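Local coordinates for oligoribonuclease (Colwellia psychrerythraea, PDB 6A4D), which probably hydrolyses short RNA oligonucleotides to mononucleotides as an exonuclease of the RNase H-like superfamily, here binding a nitrophenyl ester of thymidine monophosphate, at residues 105-109 / 110-114; 121-124 / 125-128; 134-137 / 138-141; 175-178 / 179-183. The protein carries 1 engineered substitution. All coordinates share one frame; numbering follows the deposited sequence.

Contact 1: 105-109 / 110-114; sequences SPMCG and NSIGQ. With 9RC (5'-O-[(S)-hydroxy(4-nitrophenoxy)phosphoryl]thymidine), chain C.
The phosphate oxygen OAO of 9RC accepts a hydrogen bond from Ser111 OG at 3.0 Å, and Ser138 is its second donor. Next to Ser111, the amide of Asn110 lies flat over one face of the nitrophenyl ring. The two planes are almost parallel. Asn110 OD1 comes 3.1 Å from 9RC CAY, while Asn110 ND2 sits 3.3 Å from 9RC CAX. The amide rotation is fixed from outside: Ser170 OG bonds to OD1, and Ser138 OG and Glu173 OE1 bond to ND2. A leucine in place of Asn110 would probably leave Ser170 and Glu173 without their amide partner and lose the flat surface under the ring.

The segment is a strand-to-helix turn of the RNase H-like fold. Strand 107-109 of the central sheet ends at Gly109, and helix 112-122 starts just beyond. The backbone of Gly109 (phi 152°, psi -172°) leaves no room for a CB, which would press on the carbonyl O of Cys108. Ile112 folds back under the turn. With its CG1 anti to the backbone N (chi1 -166°), that branch meets Met107 CG at 3.7 Å. Its CD1 reaches Cys108 O at 3.4 Å, and its CG2 lies 3.5 Å from Met107 O. The side chains of Met107 and Ile112 cross obliquely.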
loop_
_atom_site.group_PDB
_atom_site.type_symbol
_atom_site.label_atom_id
_atom_site.label_comp_id
_atom_site.label_asym_id
_atom_site.label_seq_id
_atom_site.Cartn_x
_atom_site.Cartn_y
_atom_site.Cartn_z
ATOM N N SER A 105 5.877 -1.494 13.642
ATOM C CA SER A 105 4.567 -1.127 13.189
ATOM C C SER A 105 4.551 -0.924 11.663
ATOM O O SER A 105 5.369 -0.161 11.141
ATOM C CB SER A 105 4.130 0.154 13.872
ATOM O OG SER A 105 2.781 0.444 13.547
ATOM N N PRO A 106 3.635 -1.602 10.963
ATOM C CA PRO A 106 3.320 -1.073 9.646
ATOM C C PRO A 106 2.718 0.338 9.763
ATOM O O PRO A 106 2.399 0.775 10.825
ATOM C CB PRO A 106 2.286 -2.044 9.093
ATOM C CG PRO A 106 1.558 -2.546 10.328
ATOM C CD PRO A 106 2.631 -2.589 11.419
ATOM N N MET A 107 2.697 1.049 8.653
ATOM C CA MET A 107 1.963 2.271 8.500
ATOM C C MET A 107 0.505 1.950 8.258
ATOM O O MET A 107 0.215 1.226 7.338
ATOM C CB MET A 107 2.579 3.024 7.332
ATOM C CG MET A 107 2.301 4.484 7.386
ATOM S SD MET A 107 2.969 5.378 5.974
ATOM C CE MET A 107 4.727 5.408 6.368
ATOM N N CYS A 108 -0.401 2.536 9.042
ATOM C CA CYS A 108 -1.820 2.171 9.135
ATOM C C CYS A 108 -2.770 3.254 8.729
ATOM O O CYS A 108 -2.541 4.422 8.965
ATOM C CB CYS A 108 -2.240 1.727 10.561
ATOM S SG CYS A 108 -1.208 0.450 11.294
ATOM N N GLY A 109 -3.794 2.849 7.991
ATOM C CA GLY A 109 -4.850 3.764 7.484
ATOM C C GLY A 109 -5.502 3.350 6.218
ATOM O O GLY A 109 -5.298 2.269 5.701
ATOM N N ASN A 110 -6.327 4.223 5.670
ATOM C CA ASN A 110 -7.042 3.881 4.445
ATOM C C ASN A 110 -6.145 4.314 3.282
ATOM O O ASN A 110 -5.698 5.424 3.283
ATOM C CB ASN A 110 -8.371 4.646 4.363
ATOM C CG ASN A 110 -9.477 4.017 5.201
ATOM O OD1 ASN A 110 -9.738 4.435 6.328
ATOM N ND2 ASN A 110 -10.180 3.057 4.619
ATOM N N SER A 111 -5.944 3.467 2.279
ATOM C CA SER A 111 -5.082 3.777 1.117
ATOM C C SER A 111 -3.790 4.444 1.587
ATOM O O SER A 111 -3.283 5.448 1.016
ATOM C CB SER A 111 -5.838 4.601 0.058
ATOM O OG SER A 111 -6.692 3.754 -0.673
ATOM N N ILE A 112 -3.230 3.815 2.614
ATOM C CA ILE A 112 -2.074 4.351 3.315
ATOM C C ILE A 112 -0.774 4.372 2.451
ATOM O O ILE A 112 0.121 5.192 2.705
ATOM C CB ILE A 112 -1.880 3.597 4.650
ATOM C CG1 ILE A 112 -0.926 4.296 5.607
ATOM C CG2 ILE A 112 -1.338 2.190 4.381
ATOM C CD1 ILE A 112 -1.340 5.663 6.069
ATOM N N GLY A 113 -0.688 3.475 1.475
ATOM C CA GLY A 113 0.391 3.404 0.467
ATOM C C GLY A 113 0.550 4.767 -0.197
ATOM O O GLY A 113 1.696 5.251 -0.448
ATOM N N GLN A 114 -0.576 5.425 -0.459
ATOM C CA GLN A 114 -0.504 6.700 -1.114
ATOM C C GLN A 114 0.213 7.686 -0.243
ATOM O O GLN A 114 1.083 8.428 -0.729
ATOM C CB GLN A 114 -1.877 7.228 -1.482
ATOM C CG GLN A 114 -1.904 8.639 -2.067
ATOM C CD GLN A 114 -1.225 8.793 -3.444
ATOM O OE1 GLN A 114 -0.859 7.830 -4.118
ATOM N NE2 GLN A 114 -1.110 9.999 -3.864
HETATM O OAJ 9RC C . -4.820 8.129 -4.145
HETATM C CAE 9RC C . -5.909 8.410 -4.651
HETATM N NAI 9RC C . -6.037 8.401 -6.031
HETATM C CAL 9RC C . -7.267 8.708 -6.628
HETATM O OAS 9RC C . -7.327 8.690 -7.862
HETATM C CAT 9RC C . -8.380 9.009 -5.828
HETATM C CAU 9RC C . -9.634 9.307 -6.387
HETATM C CAF 9RC C . -8.218 9.022 -4.454
HETATM N NAB 9RC C . -6.963 8.715 -3.883
HETATM C CAA 9RC C . -6.747 8.732 -2.434
HETATM O OAC 9RC C . -7.379 7.649 -1.804
HETATM C CAD 9RC C . -7.402 9.951 -1.834
HETATM C CAH 9RC C . -7.370 9.598 -0.402
HETATM O OAK 9RC C . -6.161 10.087 0.117
HETATM C CAG 9RC C . -7.377 8.078 -0.430
HETATM C CAR 9RC C . -8.678 7.614 0.135
HETATM O OAQ 9RC C . -8.715 6.212 -0.082
HETATM P PAP 9RC C . -9.997 5.408 0.367
HETATM O OAO 9RC C . -9.563 3.873 0.191
HETATM O OAN 9RC C . -11.029 5.675 -0.660
HETATM O OAM 9RC C . -10.192 6.011 1.797
HETATM C CAV 9RC C . -11.049 5.954 2.890
HETATM C CAW 9RC C . -10.738 6.740 4.059
HETATM C CAY 9RC C . -11.560 6.677 5.241
HETATM C CBA 9RC C . -12.724 5.847 5.267
HETATM N NBB 9RC C . -13.608 5.673 6.321
HETATM O OBD 9RC C . -15.225 5.661 6.115
HETATM O OBC 9RC C . -13.100 5.362 7.562
HETATM C CAZ 9RC C . -12.984 5.116 4.103
HETATM C CAX 9RC C . -12.191 5.137 2.931
#

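Contact 2: 121-124 / 125-128; sequences KYMP and DFED
Met123 O accepts from Glu127 N at 3.1 Å, with the N-H nearly straight (160°) and the donor nearly along the C=O axis. One residue on, Pro124 O accepts from Asp128 N at 3.0 Å, a more bent bond with its donor tilted 22° out of the carbonyl plane. These two bonds hold one short helical turn. Pro124 has no N-H to offer, and it stands in the first turn, where helix amides have no acceptor within the helix, so the missing N-H costs nothing there.

The Asp128 carboxylate folds back toward Pro124 O, with OD2 at 3.3 Å. Both atoms are acceptors, so nothing is shared between them. The acid of Glu127 is satisfied from helix 112-122: OE1 forms a salt bridge with Arg116, and OE2 takes a weak bond from Asn120.

On the buried side, Met123 and Phe126 run side by side in the same direction. Met123 CE lies 4.1 Å from Phe126 CD2. Phe126 also meets Phe130 edge-to-face and touches helix 85-99, while Met123 reaches Ile28 and Ile31 of the sheet. This is a helix break followed by a short helix: Met123 leaves helix 112-122 and occupies the N-cap position of helix 124-127, inside an RNase H-like fold.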
loop_
_atom_site.group_PDB
_atom_site.type_symbol
_atom_site.label_atom_id
_atom_site.label_comp_id
_atom_site.label_asym_id
_atom_site.label_seq_id
_atom_site.Cartn_x
_atom_site.Cartn_y
_atom_site.Cartn_z
ATOM N N LYS A 121 9.316 10.229 -0.009
ATOM C CA LYS A 121 10.040 11.399 -0.626
ATOM C C LYS A 121 10.494 12.489 0.343
ATOM O O LYS A 121 11.652 12.868 0.344
ATOM C CB LYS A 121 9.190 12.045 -1.699
ATOM C CG LYS A 121 9.939 13.049 -2.538
ATOM C CD LYS A 121 9.164 13.417 -3.782
ATOM C CE LYS A 121 9.786 14.648 -4.423
ATOM N NZ LYS A 121 9.202 14.964 -5.760
ATOM N N TYR A 122 9.578 13.000 1.151
ATOM C CA TYR A 122 9.771 14.222 1.895
ATOM C C TYR A 122 10.126 14.089 3.364
ATOM O O TYR A 122 10.532 15.084 3.976
ATOM C CB TYR A 122 8.498 15.049 1.820
ATOM C CG TYR A 122 8.126 15.506 0.420
ATOM C CD1 TYR A 122 8.904 16.468 -0.238
ATOM C CD2 TYR A 122 7.015 14.978 -0.247
ATOM C CE1 TYR A 122 8.576 16.921 -1.503
ATOM C CE2 TYR A 122 6.696 15.412 -1.525
ATOM C CZ TYR A 122 7.473 16.399 -2.141
ATOM O OH TYR A 122 7.166 16.859 -3.394
ATOM N N MET A 123 9.913 12.907 3.949
ATOM C CA MET A 123 10.201 12.648 5.377
ATOM C C MET A 123 10.850 11.269 5.543
ATOM O O MET A 123 10.401 10.454 6.351
ATOM C CB MET A 123 8.924 12.681 6.190
ATOM C CG MET A 123 8.066 13.948 6.056
ATOM S SD MET A 123 6.402 13.796 6.813
ATOM C CE MET A 123 6.752 14.025 8.569
ATOM N N PRO A 124 11.901 10.981 4.758
ATOM C CA PRO A 124 12.438 9.604 4.840
ATOM C C PRO A 124 12.883 9.124 6.293
ATOM O O PRO A 124 12.736 7.898 6.635
ATOM C CB PRO A 124 13.589 9.617 3.803
ATOM C CG PRO A 124 13.949 11.056 3.656
ATOM C CD PRO A 124 12.694 11.833 3.850
ATOM N N ASP A 125 13.326 10.067 7.145
ATOM C CA ASP A 125 13.725 9.721 8.540
ATOM C C ASP A 125 12.552 9.211 9.333
ATOM O O ASP A 125 12.672 8.270 10.110
ATOM C CB ASP A 125 14.309 10.914 9.306
ATOM C CG ASP A 125 15.639 11.434 8.700
ATOM O OD1 ASP A 125 16.294 10.727 7.882
ATOM O OD2 ASP A 125 16.020 12.571 9.040
ATOM N N PHE A 126 11.407 9.845 9.140
ATOM C CA PHE A 126 10.182 9.341 9.765
ATOM C C PHE A 126 9.790 7.980 9.161
ATOM O O PHE A 126 9.471 7.050 9.910
ATOM C CB PHE A 126 9.138 10.401 9.675
ATOM C CG PHE A 126 7.844 10.043 10.277
ATOM C CD1 PHE A 126 7.745 9.762 11.634
ATOM C CD2 PHE A 126 6.709 9.999 9.499
ATOM C CE1 PHE A 126 6.528 9.447 12.219
ATOM C CE2 PHE A 126 5.480 9.696 10.077
ATOM C CZ PHE A 126 5.388 9.419 11.438
ATOM N N GLU A 127 9.924 7.807 7.847
ATOM C CA GLU A 127 9.564 6.522 7.218
ATOM C C GLU A 127 10.367 5.355 7.800
ATOM O O GLU A 127 9.871 4.189 7.854
ATOM C CB GLU A 127 9.722 6.508 5.683
ATOM C CG GLU A 127 8.807 5.462 5.039
ATOM C CD GLU A 127 9.232 5.004 3.666
ATOM O OE1 GLU A 127 8.550 4.078 3.137
ATOM O OE2 GLU A 127 10.221 5.570 3.112
ATOM N N ASP A 128 11.607 5.637 8.222
ATOM C CA ASP A 128 12.491 4.557 8.689
ATOM C C ASP A 128 12.042 3.976 10.018
ATOM O O ASP A 128 12.463 2.892 10.371
ATOM C CB ASP A 128 13.942 4.996 8.776
ATOM C CG ASP A 128 14.546 5.343 7.396
ATOM O OD1 ASP A 128 14.149 4.725 6.367
ATOM O OD2 ASP A 128 15.448 6.210 7.358
#

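Contact 3: 134-137 / 138-141; sequences NLDV and STIK. With 9RC (5'-O-[(S)-hydroxy(4-nitrophenoxy)phosphoryl]thymidine), chain C.
The carboxylate of Asp136 turns back over the start of helix 137-147. Its CG is anti to the backbone N (chi1 -174°), which swings OD1 toward Ser138 N at 3.0 Å. The amide approaches from above the carboxylate plane, 43° out of it. This bond makes Asp136 the N-cap at the end of strand 134-136, outermost in this chain's sheet, where the RNase H-like fold passes directly from strand into helix. The same OD1 accepts from Ser111 N, so two amides grip one oxygen.

Thr139 slants across Asp136, with Thr139 OG1 3.9 Å from Asp136 CB. That hydroxyl is bonded to Asn134 O and Asp136 N of the second subunit. Val137 O accepts from Lys141 N at 2.9 Å, in the carbonyl plane, and from Ile140 N more weakly.

Ser138 points its OG past the carboxylate to the ligand. Its chi1 of -57° puts OG toward the phosphate, a short 2.5 Å from 9RC OAO. Lys141 bends at chi3 and chi4 and brings NZ to the rim of the nitrophenyl ring, 3.0 Å from 9RC CAZ. Its charge is paired with Glu173 in a salt bridge, and Tyr132 and Arg133 of the second subunit add hydrogen bonds to the ligand.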
loop_
_atom_site.group_PDB
_atom_site.type_symbol
_atom_site.label_atom_id
_atom_site.label_comp_id
_atom_site.label_asym_id
_atom_site.label_seq_id
_atom_site.Cartn_x
_atom_site.Cartn_y
_atom_site.Cartn_z
ATOM N N ASN A 134 2.316 -2.148 4.989
ATOM C CA ASN A 134 1.229 -1.248 5.272
ATOM C C ASN A 134 0.107 -2.070 5.872
ATOM O O ASN A 134 -0.055 -3.238 5.568
ATOM C CB ASN A 134 0.784 -0.565 3.997
ATOM C CG ASN A 134 1.891 0.249 3.378
ATOM O OD1 ASN A 134 2.659 0.870 4.099
ATOM N ND2 ASN A 134 1.965 0.277 2.032
ATOM N N LEU A 135 -0.652 -1.425 6.728
ATOM C CA LEU A 135 -1.904 -1.946 7.189
ATOM C C LEU A 135 -3.005 -1.028 6.608
ATOM O O LEU A 135 -3.286 0.044 7.086
ATOM C CB LEU A 135 -1.891 -2.033 8.679
ATOM C CG LEU A 135 -3.039 -2.834 9.269
ATOM C CD1 LEU A 135 -2.838 -2.978 10.757
ATOM C CD2 LEU A 135 -4.400 -2.186 9.018
ATOM N N ASP A 136 -3.568 -1.490 5.522
ATOM C CA ASP A 136 -4.422 -0.697 4.682
ATOM C C ASP A 136 -5.870 -1.155 4.879
ATOM O O ASP A 136 -6.232 -2.184 4.405
ATOM C CB ASP A 136 -3.958 -0.846 3.208
ATOM C CG ASP A 136 -4.720 0.073 2.248
ATOM O OD1 ASP A 136 -5.706 0.709 2.674
ATOM O OD2 ASP A 136 -4.364 0.107 1.033
ATOM N N VAL A 137 -6.685 -0.321 5.518
ATOM C CA VAL A 137 -8.012 -0.629 5.909
ATOM C C VAL A 137 -8.919 -0.757 4.628
ATOM O O VAL A 137 -9.907 -1.539 4.606
ATOM C CB VAL A 137 -8.508 0.456 6.888
ATOM C CG1 VAL A 137 -10.021 0.358 7.129
ATOM C CG2 VAL A 137 -7.724 0.364 8.199
ATOM N N SER A 138 -8.519 -0.058 3.567
ATOM C CA SER A 138 -9.221 -0.119 2.295
ATOM C C SER A 138 -9.011 -1.429 1.577
ATOM O O SER A 138 -9.830 -1.771 0.772
ATOM C CB SER A 138 -8.796 1.016 1.367
ATOM O OG SER A 138 -9.014 2.227 2.005
ATOM N N THR A 139 -7.965 -2.168 1.888
ATOM C CA THR A 139 -7.872 -3.561 1.442
ATOM C C THR A 139 -9.029 -4.333 1.986
ATOM O O THR A 139 -9.637 -5.124 1.276
ATOM C CB THR A 139 -6.557 -4.208 1.931
ATOM O OG1 THR A 139 -5.492 -3.738 1.095
ATOM C CG2 THR A 139 -6.598 -5.760 1.990
ATOM N N ILE A 140 -9.362 -4.086 3.242
ATOM C CA ILE A 140 -10.405 -4.881 3.924
ATOM C C ILE A 140 -11.722 -4.389 3.393
ATOM O O ILE A 140 -12.597 -5.175 3.170
ATOM C CB ILE A 140 -10.372 -4.759 5.470
ATOM C CG1 ILE A 140 -8.988 -5.202 5.960
ATOM C CG2 ILE A 140 -11.419 -5.705 6.124
ATOM C CD1 ILE A 140 -8.646 -4.501 7.216
ATOM N N LYS A 141 -11.809 -3.090 3.144
ATOM C CA LYS A 141 -12.975 -2.577 2.417
ATOM C C LYS A 141 -13.248 -3.224 1.063
ATOM O O LYS A 141 -14.391 -3.586 0.753
ATOM C CB LYS A 141 -12.878 -1.075 2.262
ATOM C CG LYS A 141 -14.234 -0.442 2.001
ATOM C CD LYS A 141 -14.076 0.809 1.155
ATOM C CE LYS A 141 -13.161 1.841 1.802
ATOM N NZ LYS A 141 -13.758 2.417 3.027
HETATM O OAJ 9RC C . -4.820 8.129 -4.145
HETATM C CAE 9RC C . -5.909 8.410 -4.651
HETATM N NAI 9RC C . -6.037 8.401 -6.031
HETATM C CAL 9RC C . -7.267 8.708 -6.628
HETATM O OAS 9RC C . -7.327 8.690 -7.862
HETATM C CAT 9RC C . -8.380 9.009 -5.828
HETATM C CAU 9RC C . -9.634 9.307 -6.387
HETATM C CAF 9RC C . -8.218 9.022 -4.454
HETATM N NAB 9RC C . -6.963 8.715 -3.883
HETATM C CAA 9RC C . -6.747 8.732 -2.434
HETATM O OAC 9RC C . -7.379 7.649 -1.804
HETATM C CAD 9RC C . -7.402 9.951 -1.834
HETATM C CAH 9RC C . -7.370 9.598 -0.402
HETATM O OAK 9RC C . -6.161 10.087 0.117
HETATM C CAG 9RC C . -7.377 8.078 -0.430
HETATM C CAR 9RC C . -8.678 7.614 0.135
HETATM O OAQ 9RC C . -8.715 6.212 -0.082
HETATM P PAP 9RC C . -9.997 5.408 0.367
HETATM O OAO 9RC C . -9.563 3.873 0.191
HETATM O OAN 9RC C . -11.029 5.675 -0.660
HETATM O OAM 9RC C . -10.192 6.011 1.797
HETATM C CAV 9RC C . -11.049 5.954 2.890
HETATM C CAW 9RC C . -10.738 6.740 4.059
HETATM C CAY 9RC C . -11.560 6.677 5.241
HETATM C CBA 9RC C . -12.724 5.847 5.267
HETATM N NBB 9RC C . -13.608 5.673 6.321
HETATM O OBD 9RC C . -15.225 5.661 6.115
HETATM O OBC 9RC C . -13.100 5.362 7.562
HETATM C CAZ 9RC C . -12.984 5.116 4.103
HETATM C CAX 9RC C . -12.191 5.137 2.931
#

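Contact 4: 175-178 / 179-183; sequences KVYR and ELFFK
Tyr177 O is gripped by two amides, Phe181 N at 2.8 Å and Phe182 N at 3.2 Å. The second donor is five residues on, so the last turn is wider than a regular alpha-helical one. Here the packing is close. Phe182, with CG beside the backbone N (chi1 -78°), turns its ring back along the helix. The ring edge, at CD2, comes 3.4 Å from Tyr177 O, and CE2 lies 4.0 Å from Tyr177 CB. The same ring stacks on Phe182 of the second subunit and also meets Phe181 of that subunit. An alanine at Phe182 is likely to lose the ring stack between subunits and open a gap beside Tyr177.

The other side is looser. Val176 CG1 and Leu180 CD1 touch at 4.1 Å, in the turn closed by the bond from Leu180 N to Val176 O. The extended chain of Glu179 is exposed. A water bridges Arg178 O and Phe182 O, 2.6 Å from each. Arg178, in contrast, reaches Trp147 of the second subunit in a cation-pi contact. The whole is the C-terminal end of helix 163-180, its final turn followed by a tail whose aromatic side chains help form the dimer interface.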
loop_
_atom_site.group_PDB
_atom_site.type_symbol
_atom_site.label_atom_id
_atom_site.label_comp_id
_atom_site.label_asym_id
_atom_site.label_seq_id
_atom_site.Cartn_x
_atom_site.Cartn_y
_atom_site.Cartn_z
ATOM N N LYS A 175 -12.426 -1.370 13.346
ATOM C CA LYS A 175 -13.106 -1.900 14.547
ATOM C C LYS A 175 -14.406 -2.570 14.143
ATOM O O LYS A 175 -14.745 -3.659 14.555
ATOM C CB LYS A 175 -13.386 -0.773 15.522
ATOM C CG LYS A 175 -12.301 -0.440 16.485
ATOM C CD LYS A 175 -12.913 0.267 17.717
ATOM C CE LYS A 175 -11.901 0.524 18.860
ATOM N NZ LYS A 175 -11.283 1.906 18.958
ATOM N N VAL A 176 -15.101 -1.920 13.245
ATOM C CA VAL A 176 -16.259 -2.509 12.662
ATOM C C VAL A 176 -15.922 -3.823 11.997
ATOM O O VAL A 176 -16.617 -4.846 12.255
ATOM C CB VAL A 176 -16.994 -1.496 11.729
ATOM C CG1 VAL A 176 -17.989 -2.161 10.789
ATOM C CG2 VAL A 176 -17.651 -0.440 12.574
ATOM N N TYR A 177 -14.917 -3.833 11.122
ATOM C CA TYR A 177 -14.545 -5.133 10.466
ATOM C C TYR A 177 -14.118 -6.181 11.472
ATOM O O TYR A 177 -14.455 -7.334 11.365
ATOM C CB TYR A 177 -13.411 -4.970 9.423
ATOM C CG TYR A 177 -13.735 -4.031 8.295
ATOM C CD1 TYR A 177 -14.984 -4.042 7.681
ATOM C CD2 TYR A 177 -12.787 -3.121 7.837
ATOM C CE1 TYR A 177 -15.286 -3.185 6.643
ATOM C CE2 TYR A 177 -13.073 -2.245 6.802
ATOM C CZ TYR A 177 -14.333 -2.246 6.236
ATOM O OH TYR A 177 -14.622 -1.386 5.243
ATOM N N ARG A 178 -13.334 -5.769 12.443
ATOM C CA ARG A 178 -12.953 -6.677 13.502
ATOM C C ARG A 178 -14.153 -7.444 14.102
ATOM O O ARG A 178 -14.097 -8.660 14.286
ATOM C CB ARG A 178 -12.241 -5.902 14.609
ATOM C CG ARG A 178 -11.631 -6.854 15.601
ATOM C CD ARG A 178 -10.919 -6.133 16.709
ATOM N NE ARG A 178 -9.959 -7.069 17.253
ATOM C CZ ARG A 178 -9.404 -6.967 18.443
ATOM N NH1 ARG A 178 -8.550 -7.905 18.827
ATOM N NH2 ARG A 178 -9.678 -5.917 19.222
ATOM N N GLU A 179 -15.219 -6.713 14.392
ATOM C CA GLU A 179 -16.443 -7.266 14.964
ATOM C C GLU A 179 -17.303 -8.053 13.978
ATOM O O GLU A 179 -17.749 -9.136 14.349
ATOM C CB GLU A 179 -17.263 -6.155 15.617
ATOM C CG GLU A 179 -18.495 -6.628 16.375
ATOM C CD GLU A 179 -19.437 -5.479 16.728
ATOM O OE1 GLU A 179 -19.030 -4.282 16.684
ATOM O OE2 GLU A 179 -20.596 -5.770 17.066
ATOM N N LEU A 180 -17.506 -7.562 12.744
ATOM C CA LEU A 180 -18.434 -8.193 11.814
ATOM C C LEU A 180 -17.851 -9.075 10.736
ATOM O O LEU A 180 -18.581 -9.829 10.106
ATOM C CB LEU A 180 -19.327 -7.123 11.147
ATOM C CG LEU A 180 -20.127 -6.238 12.107
ATOM C CD1 LEU A 180 -20.785 -5.113 11.348
ATOM C CD2 LEU A 180 -21.184 -7.075 12.852
ATOM N N PHE A 181 -16.555 -9.012 10.498
ATOM C CA PHE A 181 -16.011 -9.636 9.282
ATOM C C PHE A 181 -14.873 -10.539 9.532
ATOM O O PHE A 181 -14.619 -11.380 8.732
ATOM C CB PHE A 181 -15.623 -8.508 8.311
ATOM C CG PHE A 181 -15.297 -8.931 6.891
ATOM C CD1 PHE A 181 -15.934 -9.996 6.241
ATOM C CD2 PHE A 181 -14.417 -8.128 6.146
ATOM C CE1 PHE A 181 -15.615 -10.290 4.926
ATOM C CE2 PHE A 181 -14.132 -8.396 4.831
ATOM C CZ PHE A 181 -14.723 -9.474 4.211
ATOM N N PHE A 182 -14.236 -10.447 10.684
ATOM C CA PHE A 182 -13.186 -11.332 11.045
ATOM C C PHE A 182 -13.686 -12.305 12.065
ATOM O O PHE A 182 -14.497 -11.953 12.906
ATOM C CB PHE A 182 -12.052 -10.496 11.652
ATOM C CG PHE A 182 -11.223 -9.797 10.634
ATOM C CD1 PHE A 182 -10.260 -10.498 9.917
ATOM C CD2 PHE A 182 -11.430 -8.487 10.339
ATOM C CE1 PHE A 182 -9.469 -9.869 8.969
ATOM C CE2 PHE A 182 -10.664 -7.847 9.349
ATOM C CZ PHE A 182 -9.687 -8.544 8.685
ATOM N N LYS A 183 -13.123 -13.505 12.062
ATOM C CA LYS A 183 -13.592 -14.577 12.938
ATOM C C LYS A 183 -13.001 -14.351 14.330
ATOM O O LYS A 183 -13.752 -14.130 15.282
ATOM C CB LYS A 183 -13.196 -15.952 12.391
ATOM C CG LYS A 183 -14.258 -16.984 12.564
ATOM C CD LYS A 183 -13.786 -18.370 12.148
ATOM C CE LYS A 183 -13.629 -18.555 10.663
ATOM N NZ LYS A 183 -14.847 -18.169 9.926
HETATM O O HOH W 1 -15.085 -10.917 15.233
#

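How the contacts relate
Contacts 1 and 3 are buried. Their strands 107-109 and 134-136 are neighbours in the sheet, and both supply serines to the same 9RC. Their ligand side is polar, with serines and an asparagine, while contact 1 also packs Met107 on Ile112. Contact 2 sits at the far end of helix 112-122, which starts in contact 1; its surface carries charged residues and its inner side is apolar. Contact 4 is partly buried at the periphery, with Lys175 and Glu179 exposed, about 32 Å from contact 2 between centres. It touches contact 3 through Ile140, which packs on Tyr177 and Phe181. Contacts 1, 3 and 4 meet the second subunit, contact 4 with aromatic rings among its partners.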